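Side-chain contacts in importin subunit beta-1 (Saccharomyces cerevisiae, PDB 5OWU), which carries proteins into the nucleus by associating with importin alpha, the subunit that recognises the classical nuclear localization signal in cargo: residues A7-N12 with E26-K31; L101-L104 with R110-N113; A582-S587 with A626-K631; D665-L670 with A710-A715; F782-A787 with Q824-D829. All coordinates share one frame; numbering follows the deposited sequence. Where two conformers were deposited one is given.

Contact 1 of 5, residues A7-N12 with E26-K31; sequences AQLLEN and ETQLKK
Leu-9 runs out from helix 3-15 and slides past Leu-29 of helix 19-35, the two side chains pointing in opposite directions and lying alongside each other. CB of Leu-9 sits 3.7 Å from CD2 of Leu-29, and the same CD2 also meets Leu-9 CD1, at 3.9 Å. The other methyl of Leu-29, CD1, turns to Leu-10: it rests 4.0 Å from the CA of Leu-10 and comes equally near its CD2, the two side chains crossing at about a right angle. Although Leu-10 starts out away from helix 19-35, its tip bends back to make this contact and also packs on Leu-60 and Ala-61 of helix 55-67. Gln-28 comes across the end of Leu-9, again roughly perpendicular. With CG placed opposite the backbone N (chi1 -159°) and the chain extended beyond it, the amide is carried to the two methyls, OE1 lying 3.5 Å from Leu-9 CD2 and NE2 3.8 Å from CD1. An alanine here would lose the amide and is likely to leave the outer side of Leu-9 less covered, though Met-1 also touches that leucine. The axes of the two short segments run at 133° to each other, 9.3 Å apart at their closest, within HEAT repeat 1. The join between its two helices is thus leucine against leucine, with an amide at the rim serving as a flat cover and leaving its polar atoms without a bond to the facing segment.

Contact 2 of 5, residues L101-L104 with R110-N113; sequences LTAL and RIAN
Leu-104 and Ala-112 bring their backbones close, CA to CA 4.4 Å, near the short connection between helix 90-104 and helix 109-126. This is the tight turn of the helical hairpin that makes up HEAT repeat 3, and with so little distance between the chains the contact is made as much by backbone atoms as by side chains. The carbonyl oxygen of Ala-103 points at the second helix and lies 3.7 Å from the CA of Ala-112; it is the same distance from CG2 of Ile-111. The CB of Ala-103 meets that CG2 too, at 3.8 Å, so this one methyl of Ile-111 touches both the carbonyl and the side chain of the alanine. It can do so because CG2 stands opposite the backbone N of Ile-111 while CG1 (chi1 -65°) leads the rest of the chain away; the side chain also touches Leu-55 and Arg-58 of helix 55-67. Leu-104 turns its CB from the partner helix, yet its branch returns far enough for CD1 to come 3.8 Å from the carbonyl oxygen of Ala-112. Beyond the hairpin, Leu-104 and Ala-112 both pack on Ala-154 of helix 149-165. All four touching residues are buried, and two of them are alanines, whose small side chains are consistent with so close an approach; the shortest approach is Ala-112 CB to the carbonyl oxygen of Leu-104, 3.4 Å.

Contact 3 of 5, residues A582-S587 with A626-K631; sequences AVIRKS and AASLGK
Ser-628 presses its hydroxyl against the last turns of helix 563-586, and this is the tight part of the contact. Its OG donates a hydrogen bond of 2.9 Å to the carbonyl oxygen of Ile-584, coming in from above the carbonyl plane, 61° out of it. OG stands opposite the carbonyl carbon of its own residue (chi1 -69°); Ala-624 O, in its own helix, is a second, weak partner competing for the one proton, with Ile-584 O the main acceptor. The methyl CG2 of Ile-584 flanks the hydroxyl, 3.4 Å from OG, and fills in beside the bond.

The solvent side is made differently. Arg-585 is exposed and keeps its chain extended from CG to NE, which brings NH1 to 3.3 Å from the CB of Ala-627, the methyl lying obliquely to the guanidinium plane. That methyl is only a neighbour of the group; the charge is met farther on, where NH2 forms a salt bridge with Asp-665 of helix 655-669. One side is therefore a short, specific bond, the other a long extended arm that touches a small residue on its way to Asp-665. Helix 563-586 ends HEAT repeat 13 and helix 615-629 ends HEAT repeat 14, so their C-terminal turns meet side by side, as equivalent helices do in successive repeats of a HEAT solenoid.

Contact 4 of 5, residues D665-L670 with A710-A715; sequences DISNSL and ASNIGA
Asn-712 gives this contact most of its surface, reaching from the last turn of helix 698-713 to Ser-667 and Asn-668 near the end of helix 655-669. Two conformers of it were deposited, and what follows holds for one. In that copy ND2 donates to OD1 of Asn-668 over 3.2 Å. The bond is nearly straight at 169°, and OD1 lies in the amide plane of Asn-712; seen from Asn-668, however, the donor stands well above the carbonyl plane. The two amides are turned 64° from each other, and their side chains cross at about a right angle. The same ND2 is also bonded within its own helix, to Asp-708 O.

Ser-667 lies beneath the amide. Its CB is 3.6 Å from ND2, and its OG, 3.2 Å from that nitrogen, is poorly angled for a bond and is instead hydrogen-bonded to Ala-664 O. The carbonyl oxygen of Ser-667 comes so near the amide carbon of Asn-712 that the spacing is doubtful. Here HEAT repeats 15 and 16 are joined by polar groups: the amide nitrogen of Asn-712 serves both the neighbouring repeat, at Asn-668 OD1, and its own helix, at Asp-708 O, and the link between the segments rests on the conformer described.

Contact 5 of 5, residues F782-A787 with Q824-D829; sequences FIAQVA and QDWVID
Trp-826 lays its indole against Ala-784, whose CB stands over one face of the six-membered ring, 3.7 Å from the ring centroid and 17° off its normal: a CH-pi contact. Backbone follows the methyl in, the N of Ala-784 coming 3.3 Å from CH2 of the indole. Ile-783 arrives from another direction, its CG2 at the ring edge and in plane, 4.0 Å from CZ3. Farther along the same helix the CB of Ala-787 meets CE3, also at 4.0 Å, on an oblique approach.

What holds the ring there is local. The indole leaves the backbone with CG between the N and the carbonyl carbon (chi1 75°), a placement that stands it up toward helix 776-788. Its second face is backed by CG2 of Val-827, its own neighbour in sequence, and NE1 makes a weak hydrogen bond of 2.8 Å to OE1 of Gln-824, the N-cap residue of helix 825-836. A leucine in its place would lack the broad ring and its N-H, and would probably leave Ala-784 without its aromatic partner and OE1 of Gln-824 without this donor.

The segment axes cross at 58°, 10.5 Å apart, joining HEAT repeat 18 to repeat 19. Around them, helix 796-812 receives Ile-783 through Leu-805 and Ile-806, helix 741-764 packs on Phe-782, and Tyr-830 of helix 825-836 continues the contact at Ala-787.

Overall arrangement
From the N terminus, contact 1 closes a loop of 13 residues inside HEAT repeat 1, and contact 2 closes the short five-residue connection of repeat 3; their centres lie about 21 Å apart. Contacts 3, 4 and 5 close longer excursions of 38, 39 and 36 residues, joining repeats 13 to 14, 15 to 16, and 18 to 19. All five follow in series, so none nests in or crosses another. Contacts 3 and 4 nevertheless touch, the salt bridge of Arg-585 with Asp-665 carrying the connection from repeat 13 to repeat 15. Contact 2 lies across the chain's centre from both, about 64 and 62 Å away between centres.

Contact 1 of 5, residues A7-N12 with E26-K31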
# COMPACT_ATOMS: atom_id res chain seq x y z
N ALA A 7 -35.54 2.92 -22.56
CA ALA A 7 -35.18 1.53 -22.32
C ALA A 7 -34.49 0.94 -23.54
O ALA A 7 -33.53 0.17 -23.41
CB ALA A 7 -36.42 0.71 -21.96
N GLN A 8 -34.96 1.30 -24.74
CA GLN A 8 -34.33 0.80 -25.96
C GLN A 8 -32.91 1.33 -26.11
O GLN A 8 -32.00 0.59 -26.52
CB GLN A 8 -35.17 1.18 -27.18
CG GLN A 8 -34.74 0.51 -28.48
CD GLN A 8 -34.94 -0.99 -28.44
OE1 GLN A 8 -36.05 -1.47 -28.20
NE2 GLN A 8 -33.87 -1.74 -28.67
N LEU A 9 -32.69 2.61 -25.79
CA LEU A 9 -31.33 3.15 -25.77
C LEU A 9 -30.42 2.34 -24.84
O LEU A 9 -29.34 1.90 -25.25
CB LEU A 9 -31.33 4.62 -25.34
CG LEU A 9 -31.69 5.68 -26.37
CD1 LEU A 9 -31.74 7.04 -25.66
CD2 LEU A 9 -30.70 5.71 -27.52
N LEU A 10 -30.83 2.15 -23.58
CA LEU A 10 -30.00 1.39 -22.64
C LEU A 10 -29.70 -0.02 -23.17
O LEU A 10 -28.53 -0.46 -23.24
CB LEU A 10 -30.73 1.30 -21.30
CG LEU A 10 -30.90 2.61 -20.54
CD1 LEU A 10 -32.16 2.57 -19.71
CD2 LEU A 10 -29.70 2.85 -19.65
N GLU A 11 -30.76 -0.74 -23.55
CA GLU A 11 -30.59 -2.08 -24.09
C GLU A 11 -29.59 -2.08 -25.23
O GLU A 11 -28.61 -2.82 -25.21
CB GLU A 11 -31.93 -2.65 -24.56
CG GLU A 11 -32.90 -2.98 -23.42
CD GLU A 11 -34.06 -3.84 -23.88
OE1 GLU A 11 -33.97 -4.43 -24.97
OE2 GLU A 11 -35.06 -3.94 -23.14
N ASN A 12 -29.80 -1.22 -26.24
CA ASN A 12 -28.87 -1.17 -27.37
C ASN A 12 -27.46 -0.84 -26.92
O ASN A 12 -26.49 -1.32 -27.51
CB ASN A 12 -29.34 -0.14 -28.39
CG ASN A 12 -30.55 -0.60 -29.17
OD1 ASN A 12 -30.86 -1.79 -29.20
ND2 ASN A 12 -31.24 0.34 -29.82
N GLU A 26 -24.84 4.95 -26.18
CA GLU A 26 -24.17 5.48 -25.00
C GLU A 26 -24.03 7.00 -25.09
O GLU A 26 -24.22 7.71 -24.10
CB GLU A 26 -22.80 4.82 -24.84
CG GLU A 26 -22.83 3.55 -24.00
CD GLU A 26 -21.78 2.52 -24.43
OE1 GLU A 26 -20.68 2.92 -24.87
OE2 GLU A 26 -22.06 1.30 -24.33
N THR A 27 -23.69 7.51 -26.28
CA THR A 27 -23.57 8.95 -26.46
C THR A 27 -24.91 9.63 -26.24
O THR A 27 -24.98 10.66 -25.56
CB THR A 27 -23.03 9.26 -27.86
OG1 THR A 27 -21.73 8.66 -28.01
CG2 THR A 27 -22.93 10.77 -28.09
N GLN A 28 -26.00 9.07 -26.78
CA GLN A 28 -27.30 9.71 -26.62
C GLN A 28 -27.74 9.69 -25.15
O GLN A 28 -28.34 10.65 -24.66
CB GLN A 28 -28.33 9.03 -27.51
CG GLN A 28 -29.55 9.90 -27.80
CD GLN A 28 -30.53 9.23 -28.74
OE1 GLN A 28 -30.13 8.47 -29.63
NE2 GLN A 28 -31.81 9.50 -28.55
N LEU A 29 -27.42 8.61 -24.43
CA LEU A 29 -27.76 8.55 -23.01
C LEU A 29 -27.00 9.62 -22.22
O LEU A 29 -27.60 10.38 -21.45
CB LEU A 29 -27.45 7.16 -22.46
CG LEU A 29 -28.38 6.06 -22.96
CD1 LEU A 29 -27.80 4.69 -22.66
CD2 LEU A 29 -29.77 6.19 -22.35
N LYS A 30 -25.68 9.69 -22.41
CA LYS A 30 -24.91 10.72 -21.72
C LYS A 30 -25.41 12.12 -22.09
O LYS A 30 -25.49 13.01 -21.24
CB LYS A 30 -23.43 10.57 -22.06
CG LYS A 30 -22.50 11.49 -21.27
CD LYS A 30 -22.37 11.05 -19.81
CE LYS A 30 -21.38 11.94 -19.06
NZ LYS A 30 -21.34 11.65 -17.60
N LYS A 31 -25.78 12.31 -23.36
CA LYS A 31 -26.25 13.62 -23.81
C LYS A 31 -27.55 14.00 -23.13
O LYS A 31 -27.75 15.17 -22.78
CB LYS A 31 -26.42 13.63 -25.33
CG LYS A 31 -27.27 14.78 -25.87
CD LYS A 31 -27.54 14.59 -27.36
CE LYS A 31 -28.61 15.55 -27.86
NZ LYS A 31 -28.24 16.98 -27.67

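Contact 2 of 5, residues L101-L104 with R110-N113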
# COMPACT_ATOMS: atom_id res chain seq x y z
N LEU A 101 -37.64 2.42 -4.32
CA LEU A 101 -38.15 1.60 -3.23
C LEU A 101 -39.02 0.47 -3.75
O LEU A 101 -39.02 -0.63 -3.17
CB LEU A 101 -38.94 2.47 -2.24
CG LEU A 101 -38.10 3.32 -1.28
CD1 LEU A 101 -38.96 4.40 -0.64
CD2 LEU A 101 -37.46 2.45 -0.22
N THR A 102 -39.76 0.70 -4.83
CA THR A 102 -40.51 -0.39 -5.45
C THR A 102 -39.57 -1.48 -5.92
O THR A 102 -39.81 -2.67 -5.68
CB THR A 102 -41.35 0.14 -6.61
OG1 THR A 102 -42.39 0.99 -6.11
CG2 THR A 102 -41.97 -1.01 -7.41
N ALA A 103 -38.49 -1.10 -6.60
CA ALA A 103 -37.56 -2.10 -7.10
C ALA A 103 -36.82 -2.81 -5.96
O ALA A 103 -36.42 -3.97 -6.11
CB ALA A 103 -36.56 -1.44 -8.06
N LEU A 104 -36.65 -2.14 -4.82
CA LEU A 104 -35.89 -2.74 -3.72
C LEU A 104 -36.50 -4.06 -3.27
O LEU A 104 -35.77 -4.99 -2.91
CB LEU A 104 -35.82 -1.77 -2.54
CG LEU A 104 -34.97 -2.27 -1.37
CD1 LEU A 104 -33.50 -2.31 -1.74
CD2 LEU A 104 -35.20 -1.41 -0.15
N ARG A 110 -31.19 -9.32 -8.57
CA ARG A 110 -30.35 -8.36 -9.29
C ARG A 110 -31.02 -6.99 -9.36
O ARG A 110 -30.34 -5.95 -9.25
CB ARG A 110 -30.07 -8.88 -10.70
CG ARG A 110 -29.17 -10.11 -10.75
CD ARG A 110 -28.52 -10.25 -12.12
NE ARG A 110 -29.34 -11.00 -13.05
CZ ARG A 110 -29.28 -10.88 -14.37
NH1 ARG A 110 -28.44 -10.03 -14.94
NH2 ARG A 110 -30.07 -11.62 -15.12
N ILE A 111 -32.34 -6.97 -9.54
CA ILE A 111 -33.10 -5.72 -9.47
C ILE A 111 -32.97 -5.13 -8.08
O ILE A 111 -32.71 -3.93 -7.92
CB ILE A 111 -34.57 -5.97 -9.84
CG1 ILE A 111 -34.71 -6.41 -11.30
CG2 ILE A 111 -35.43 -4.73 -9.55
CD1 ILE A 111 -34.30 -5.36 -12.32
N ALA A 112 -33.14 -5.97 -7.06
CA ALA A 112 -33.07 -5.52 -5.67
C ALA A 112 -31.70 -4.93 -5.34
O ALA A 112 -31.60 -3.91 -4.66
CB ALA A 112 -33.39 -6.68 -4.74
N ASN A 113 -30.63 -5.58 -5.81
CA ASN A 113 -29.28 -5.07 -5.57
C ASN A 113 -29.06 -3.72 -6.25
O ASN A 113 -28.57 -2.76 -5.63
CB ASN A 113 -28.26 -6.10 -6.06
CG ASN A 113 -26.85 -5.80 -5.57
OD1 ASN A 113 -26.64 -5.50 -4.41
ND2 ASN A 113 -25.88 -5.89 -6.47

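Contact 3 of 5, residues A582-S587 with A626-K631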
# COMPACT_ATOMS: atom_id res chain seq x y z
N ALA A 582 23.11 -1.69 -12.54
CA ALA A 582 23.83 -1.50 -11.28
C ALA A 582 25.34 -1.59 -11.48
O ALA A 582 26.10 -0.81 -10.89
CB ALA A 582 23.37 -2.52 -10.23
N VAL A 583 25.79 -2.53 -12.31
CA VAL A 583 27.22 -2.68 -12.59
C VAL A 583 27.77 -1.40 -13.23
O VAL A 583 28.81 -0.88 -12.83
CB VAL A 583 27.47 -3.91 -13.48
CG1 VAL A 583 28.89 -3.92 -14.05
CG2 VAL A 583 27.22 -5.19 -12.70
N ILE A 584 27.05 -0.88 -14.23
CA ILE A 584 27.51 0.30 -14.95
C ILE A 584 27.63 1.48 -13.99
O ILE A 584 28.62 2.21 -13.99
CB ILE A 584 26.57 0.61 -16.12
CG1 ILE A 584 26.72 -0.46 -17.20
CG2 ILE A 584 26.84 2.02 -16.69
CD1 ILE A 584 25.58 -0.49 -18.21
N ARG A 585 26.60 1.68 -13.16
CA ARG A 585 26.64 2.81 -12.24
C ARG A 585 27.73 2.64 -11.18
O ARG A 585 28.35 3.63 -10.77
CB ARG A 585 25.28 2.99 -11.57
CG ARG A 585 24.27 3.66 -12.47
CD ARG A 585 23.20 4.37 -11.66
NE ARG A 585 22.01 4.62 -12.48
CZ ARG A 585 21.77 5.75 -13.13
NH1 ARG A 585 22.62 6.77 -13.06
NH2 ARG A 585 20.66 5.86 -13.85
N LYS A 586 27.99 1.41 -10.73
CA LYS A 586 28.90 1.25 -9.60
C LYS A 586 30.35 1.52 -9.99
O LYS A 586 31.12 2.02 -9.17
CB LYS A 586 28.77 -0.16 -9.02
CG LYS A 586 29.52 -0.36 -7.70
CD LYS A 586 28.87 0.44 -6.57
CE LYS A 586 29.76 0.51 -5.35
NZ LYS A 586 30.02 -0.82 -4.76
N SER A 587 30.75 1.19 -11.21
CA SER A 587 32.14 1.33 -11.64
C SER A 587 32.16 2.04 -12.99
O SER A 587 32.32 1.39 -14.04
CB SER A 587 32.84 -0.02 -11.71
OG SER A 587 34.22 0.15 -12.00
N ALA A 626 24.82 6.41 -19.84
CA ALA A 626 24.97 7.86 -20.03
C ALA A 626 25.56 8.52 -18.78
O ALA A 626 26.52 9.29 -18.87
CB ALA A 626 23.63 8.49 -20.38
N ALA A 627 24.99 8.21 -17.61
CA ALA A 627 25.51 8.77 -16.37
C ALA A 627 26.99 8.45 -16.20
O ALA A 627 27.77 9.30 -15.75
CB ALA A 627 24.71 8.24 -15.18
N SER A 628 27.41 7.24 -16.57
CA SER A 628 28.79 6.84 -16.36
C SER A 628 29.74 7.45 -17.39
O SER A 628 30.88 7.80 -17.06
CB SER A 628 28.90 5.31 -16.38
OG SER A 628 28.26 4.78 -15.23
N LEU A 629 29.31 7.58 -18.65
CA LEU A 629 30.18 8.09 -19.69
C LEU A 629 30.25 9.61 -19.71
O LEU A 629 31.23 10.16 -20.24
CB LEU A 629 29.71 7.61 -21.07
CG LEU A 629 29.82 6.12 -21.37
CD1 LEU A 629 29.38 5.86 -22.80
CD2 LEU A 629 31.23 5.61 -21.15
N GLY A 630 29.25 10.30 -19.17
CA GLY A 630 29.26 11.75 -19.25
C GLY A 630 29.26 12.20 -20.70
O GLY A 630 28.48 11.71 -21.53
N LYS A 631 30.16 13.13 -21.02
CA LYS A 631 30.25 13.65 -22.38
C LYS A 631 30.54 12.55 -23.39
O LYS A 631 30.21 12.70 -24.57
CB LYS A 631 31.32 14.73 -22.47
CG LYS A 631 30.90 16.06 -21.84
CD LYS A 631 32.11 16.95 -21.58
CE LYS A 631 31.71 18.27 -20.94
NZ LYS A 631 32.90 19.05 -20.51

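Contact 4 of 5, residues D665-L670 with A710-A715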
# COMPACT_ATOMS: atom_id res chain seq x y z
N ASP A 665 19.40 11.97 -15.70
CA ASP A 665 20.79 11.54 -15.69
C ASP A 665 21.67 12.45 -16.54
O ASP A 665 22.73 12.90 -16.08
CB ASP A 665 20.91 10.09 -16.16
CG ASP A 665 20.72 9.10 -15.03
OD1 ASP A 665 21.32 9.34 -13.96
OD2 ASP A 665 19.98 8.11 -15.21
N ILE A 666 21.26 12.74 -17.78
CA ILE A 666 22.17 13.50 -18.64
C ILE A 666 22.28 14.94 -18.17
O ILE A 666 23.31 15.59 -18.39
CB ILE A 666 21.75 13.42 -20.13
CG1 ILE A 666 20.36 14.01 -20.35
CG2 ILE A 666 21.81 11.98 -20.64
CD1 ILE A 666 20.10 14.38 -21.80
N SER A 667 21.24 15.48 -17.53
CA SER A 667 21.37 16.83 -16.98
C SER A 667 22.53 16.91 -15.99
O SER A 667 23.19 17.94 -15.90
CB SER A 667 20.07 17.26 -16.32
OG SER A 667 19.96 16.74 -15.01
N ASN A 668 22.79 15.83 -15.26
CA ASN A 668 23.89 15.79 -14.31
C ASN A 668 25.21 15.37 -14.97
O ASN A 668 26.26 15.93 -14.65
CB ASN A 668 23.56 14.84 -13.16
CG ASN A 668 22.29 15.24 -12.41
OD1 ASN A 668 22.15 16.38 -11.96
ND2 ASN A 668 21.36 14.30 -12.28
N SER A 669 25.16 14.41 -15.89
CA SER A 669 26.38 13.84 -16.45
C SER A 669 26.98 14.66 -17.59
O SER A 669 28.17 14.53 -17.88
CB SER A 669 26.11 12.42 -16.96
OG SER A 669 25.26 12.44 -18.10
N LEU A 670 26.19 15.49 -18.27
CA LEU A 670 26.71 16.26 -19.40
C LEU A 670 27.30 17.60 -18.98
O LEU A 670 27.99 18.24 -19.79
CB LEU A 670 25.61 16.50 -20.44
CG LEU A 670 25.14 15.28 -21.23
CD1 LEU A 670 24.11 15.69 -22.25
CD2 LEU A 670 26.29 14.57 -21.93
N ALA A 710 16.86 22.90 -13.98
CA ALA A 710 17.22 24.19 -13.39
C ALA A 710 18.55 24.10 -12.66
O ALA A 710 19.33 25.06 -12.66
CB ALA A 710 16.12 24.65 -12.43
N SER A 711 18.84 22.96 -12.03
CA SER A 711 20.05 22.91 -11.24
C SER A 711 21.27 23.00 -12.14
O SER A 711 22.30 23.57 -11.76
CB SER A 711 20.11 21.63 -10.40
OG SER A 711 21.28 21.66 -9.61
N ASN A 712 21.18 22.42 -13.33
CA ASN A 712 22.35 22.35 -14.18
C ASN A 712 22.48 23.53 -15.15
O ASN A 712 23.60 23.92 -15.48
CB ASN A 712 22.35 21.02 -14.92
CG ASN A 712 22.65 19.84 -13.97
OD1 ASN A 712 23.79 19.64 -13.56
ND2 ASN A 712 21.61 19.07 -13.61
N ILE A 713 21.37 24.14 -15.59
CA ILE A 713 21.46 25.25 -16.55
C ILE A 713 21.42 26.62 -15.88
O ILE A 713 21.58 27.65 -16.56
CB ILE A 713 20.37 25.16 -17.65
CG1 ILE A 713 18.97 25.49 -17.12
CG2 ILE A 713 20.39 23.77 -18.29
CD1 ILE A 713 17.91 25.62 -18.24
N GLY A 714 21.19 26.66 -14.57
CA GLY A 714 21.32 27.90 -13.83
C GLY A 714 20.43 29.00 -14.39
O GLY A 714 19.23 28.82 -14.61
N ALA A 715 21.05 30.16 -14.63
CA ALA A 715 20.32 31.34 -15.09
C ALA A 715 19.61 31.11 -16.42
O ALA A 715 18.61 31.78 -16.69
CB ALA A 715 21.28 32.52 -15.21

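Contact 5 of 5, residues F782-A787 with Q824-D829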
# COMPACT_ATOMS: atom_id res chain seq x y z
N PHE A 782 4.71 25.79 0.60
CA PHE A 782 5.02 24.37 0.44
C PHE A 782 5.74 23.82 1.68
O PHE A 782 5.40 22.75 2.19
CB PHE A 782 5.87 24.12 -0.80
CG PHE A 782 6.32 22.71 -0.92
CD1 PHE A 782 5.47 21.73 -1.40
CD2 PHE A 782 7.59 22.34 -0.51
CE1 PHE A 782 5.88 20.41 -1.48
CE2 PHE A 782 8.01 21.03 -0.60
CZ PHE A 782 7.15 20.06 -1.08
N ILE A 783 6.76 24.54 2.15
CA ILE A 783 7.53 24.06 3.29
C ILE A 783 6.62 23.86 4.49
O ILE A 783 6.74 22.87 5.23
CB ILE A 783 8.70 25.02 3.59
CG1 ILE A 783 9.65 25.08 2.38
CG2 ILE A 783 9.45 24.57 4.84
CD1 ILE A 783 10.85 26.01 2.54
N ALA A 784 5.68 24.78 4.70
CA ALA A 784 4.70 24.61 5.76
C ALA A 784 3.93 23.30 5.58
O ALA A 784 3.70 22.57 6.55
CB ALA A 784 3.74 25.80 5.80
N GLN A 785 3.54 22.99 4.34
CA GLN A 785 2.92 21.69 4.10
C GLN A 785 3.83 20.56 4.57
O GLN A 785 3.36 19.57 5.14
CB GLN A 785 2.57 21.51 2.63
CG GLN A 785 1.59 22.53 2.10
CD GLN A 785 1.12 22.17 0.71
OE1 GLN A 785 0.69 21.05 0.46
NE2 GLN A 785 1.20 23.12 -0.20
N VAL A 786 5.14 20.68 4.33
CA VAL A 786 6.07 19.64 4.78
C VAL A 786 6.02 19.53 6.30
O VAL A 786 5.95 18.43 6.86
CB VAL A 786 7.50 19.93 4.29
CG1 VAL A 786 8.52 19.01 4.97
CG2 VAL A 786 7.58 19.77 2.78
N ALA A 787 6.06 20.68 6.99
CA ALA A 787 6.11 20.68 8.44
C ALA A 787 4.81 20.17 9.06
O ALA A 787 4.83 19.76 10.23
CB ALA A 787 6.41 22.09 8.96
N GLN A 824 8.15 33.24 12.05
CA GLN A 824 6.96 32.44 12.26
C GLN A 824 7.25 31.30 13.24
O GLN A 824 8.27 30.61 13.12
CB GLN A 824 6.46 31.88 10.94
CG GLN A 824 6.27 32.93 9.87
CD GLN A 824 5.62 32.36 8.63
OE1 GLN A 824 4.45 31.98 8.65
NE2 GLN A 824 6.39 32.29 7.54
N ASP A 825 6.34 31.11 14.19
CA ASP A 825 6.49 30.02 15.15
C ASP A 825 6.69 28.69 14.45
O ASP A 825 7.50 27.87 14.88
CB ASP A 825 5.28 29.94 16.08
CG ASP A 825 5.31 30.99 17.18
OD1 ASP A 825 6.39 31.53 17.48
OD2 ASP A 825 4.24 31.26 17.76
N TRP A 826 5.95 28.44 13.36
CA TRP A 826 6.04 27.13 12.74
C TRP A 826 7.40 26.91 12.09
O TRP A 826 7.92 25.79 12.10
CB TRP A 826 4.90 26.92 11.74
CG TRP A 826 5.03 27.65 10.43
CD1 TRP A 826 4.45 28.84 10.09
CD2 TRP A 826 5.78 27.23 9.28
NE1 TRP A 826 4.79 29.18 8.81
CE2 TRP A 826 5.60 28.21 8.29
CE3 TRP A 826 6.58 26.12 9.00
CZ2 TRP A 826 6.20 28.12 7.03
CZ3 TRP A 826 7.17 26.03 7.74
CH2 TRP A 826 6.98 27.03 6.78
N VAL A 827 8.02 27.97 11.57
CA VAL A 827 9.37 27.84 11.00
C VAL A 827 10.37 27.50 12.10
O VAL A 827 11.13 26.52 12.00
CB VAL A 827 9.77 29.12 10.25
CG1 VAL A 827 11.20 29.03 9.71
CG2 VAL A 827 8.80 29.38 9.11
N ILE A 828 10.40 28.30 13.16
CA ILE A 828 11.32 28.06 14.27
C ILE A 828 11.13 26.65 14.83
O ILE A 828 12.08 25.88 14.98
CB ILE A 828 11.13 29.13 15.36
CG1 ILE A 828 11.53 30.51 14.83
CG2 ILE A 828 11.92 28.78 16.63
CD1 ILE A 828 10.81 31.68 15.50
N ASP A 829 9.88 26.30 15.13
CA ASP A 829 9.58 24.98 15.69
C ASP A 829 10.02 23.87 14.75
O ASP A 829 10.55 22.85 15.19
CB ASP A 829 8.09 24.87 15.99
CG ASP A 829 7.63 25.82 17.08
OD1 ASP A 829 8.50 26.36 17.80
OD2 ASP A 829 6.41 26.03 17.21